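Local coordinates for protein cyanuric acid amidohydrolase (PDB 4NQ3) that hydrolytically opens the s-triazine ring of cyanuric acid to give carboxybiuret, a step in the breakdown of atrazine and melamine, at residues S191-A196 with D209-A214. Residues are numbered along the deposited sequence; the frame is centred on the assembly and turned at random.
Sequences SALGIA and DAVICA
A connecting loop folded back onto the outer face of a sheet-packed helix is worked out here by L193, on helix 180-199, with V211 and I212, in the turns of residues 209-214, part of the loop that leads from this helix to strand 223-227. On the helix side one leucine makes the contact. L193 rests its CD1 methyl against both loop side chains, 4.0 Å from CG1 of I212 and 4.4 Å from CG1 of V211. Both torsions matter to that reach: CG stands anti to the carbonyl carbon (chi1 -74°) and CD1 continues the chain outward in an extended form (chi2 172°). On the loop, I212 offers the flank of its longer branch, the methylene CG1, so that the two side chains pass aslant. Nothing polar joins the segments, and the shared surface is small, about 90 Å². Two backbone bonds help to curl the loop: I212 N reaches back to D209 O at 3.3 Å, and a weak bond links A214 N to V211 O. Beyond the pair, I212 also rests on V128 of helix 125-141, while the backbone N of C213 is hydrogen-bonded to NE2 of H338. Another side of the helix faces the sheet, where I195 packs on V153, V155, A223 and C225. This is plain apolar packing of a loop on a helix, the side chain of I212 lying about 10 Å from a bound barbituric acid, probably within RU B, one of the three similar repeating units of the cyclic amide hydrolase fold, in which helices cover a four-stranded mixed sheet.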
loop_
_atom_site.group_PDB
_atom_site.type_symbol
_atom_site.label_atom_id
_atom_site.label_comp_id
_atom_site.label_asym_id
_atom_site.label_seq_id
_atom_site.Cartn_x
_atom_site.Cartn_y
_atom_site.Cartn_z
ATOM N N SER A 191 22.476 14.439 8.464
ATOM C CA SER A 191 23.466 14.400 7.400
ATOM C C SER A 191 23.477 15.682 6.577
ATOM O O SER A 191 24.537 16.195 6.230
ATOM C CB SER A 191 23.199 13.212 6.482
ATOM O OG SER A 191 23.364 12.013 7.210
ATOM N N ALA A 192 22.301 16.206 6.263
ATOM C CA ALA A 192 22.223 17.425 5.476
ATOM C C ALA A 192 22.877 18.599 6.228
ATOM O O ALA A 192 23.628 19.381 5.647
ATOM C CB ALA A 192 20.777 17.734 5.139
ATOM N N LEU A 193 22.628 18.703 7.529
ATOM C CA LEU A 193 23.228 19.791 8.296
ATOM C C LEU A 193 24.733 19.613 8.339
ATOM O O LEU A 193 25.488 20.583 8.327
ATOM C CB LEU A 193 22.653 19.838 9.704
ATOM C CG LEU A 193 21.242 20.394 9.606
ATOM C CD1 LEU A 193 20.498 20.296 10.929
ATOM C CD2 LEU A 193 21.308 21.808 9.068
ATOM N N GLY A 194 25.168 18.357 8.383
ATOM C CA GLY A 194 26.584 18.034 8.332
ATOM C C GLY A 194 27.197 18.538 7.038
ATOM O O GLY A 194 28.268 19.158 7.064
ATOM N N ILE A 195 26.523 18.296 5.911
ATOM C CA ILE A 195 26.973 18.845 4.644
ATOM C C ILE A 195 26.988 20.373 4.707
ATOM O O ILE A 195 27.947 21.028 4.264
ATOM C CB ILE A 195 26.076 18.386 3.478
ATOM C CG1 ILE A 195 26.269 16.893 3.231
ATOM C CG2 ILE A 195 26.406 19.141 2.200
ATOM C CD1 ILE A 195 25.212 16.295 2.358
ATOM N N ALA A 196 25.930 20.938 5.280
ATOM C CA ALA A 196 25.829 22.385 5.361
ATOM C C ALA A 196 27.007 22.904 6.184
ATOM O O ALA A 196 27.720 23.832 5.780
ATOM C CB ALA A 196 24.482 22.806 5.976
ATOM N N ASP A 209 21.008 19.547 18.894
ATOM C CA ASP A 209 20.052 18.451 18.753
ATOM C C ASP A 209 18.644 19.010 18.491
ATOM O O ASP A 209 17.907 18.498 17.640
ATOM C CB ASP A 209 20.053 17.565 20.011
ATOM C CG ASP A 209 21.222 16.568 20.054
ATOM O OD1 ASP A 209 22.194 16.703 19.270
ATOM O OD2 ASP A 209 21.176 15.651 20.910
ATOM N N ALA A 210 18.297 20.079 19.209
ATOM C CA ALA A 210 16.933 20.630 19.214
ATOM C C ALA A 210 16.512 21.265 17.892
ATOM O O ALA A 210 15.315 21.352 17.584
ATOM C CB ALA A 210 16.796 21.634 20.323
ATOM N N VAL A 211 17.508 21.727 17.140
ATOM C CA VAL A 211 17.334 22.296 15.805
ATOM C C VAL A 211 17.018 21.258 14.697
ATOM O O VAL A 211 16.233 21.525 13.784
ATOM C CB VAL A 211 18.615 23.069 15.407
ATOM C CG1 VAL A 211 18.800 23.106 13.903
ATOM C CG2 VAL A 211 18.626 24.454 16.016
ATOM N N ILE A 212 17.636 20.084 14.787
ATOM C CA ILE A 212 17.544 19.068 13.740
ATOM C C ILE A 212 16.126 18.588 13.462
ATOM O O ILE A 212 15.445 18.038 14.345
ATOM C CB ILE A 212 18.420 17.842 14.101
ATOM C CG1 ILE A 212 19.876 18.298 14.297
ATOM C CG2 ILE A 212 18.285 16.764 13.033
ATOM C CD1 ILE A 212 20.794 17.254 14.840
ATOM N N CYS A 213 15.717 18.734 12.205
ATOM C CA CYS A 213 14.341 18.432 11.783
ATOM C C CYS A 213 13.337 19.216 12.609
ATOM O O CYS A 213 12.295 18.690 12.993
ATOM C CB CYS A 213 14.037 16.944 11.900
ATOM S SG CYS A 213 14.905 15.969 10.678
ATOM N N ALA A 214 13.678 20.469 12.887
ATOM C CA ALA A 214 12.821 21.376 13.633
ATOM C C ALA A 214 12.880 22.754 12.975
ATOM O O ALA A 214 11.849 23.310 12.616
ATOM C CB ALA A 214 13.243 21.437 15.081
#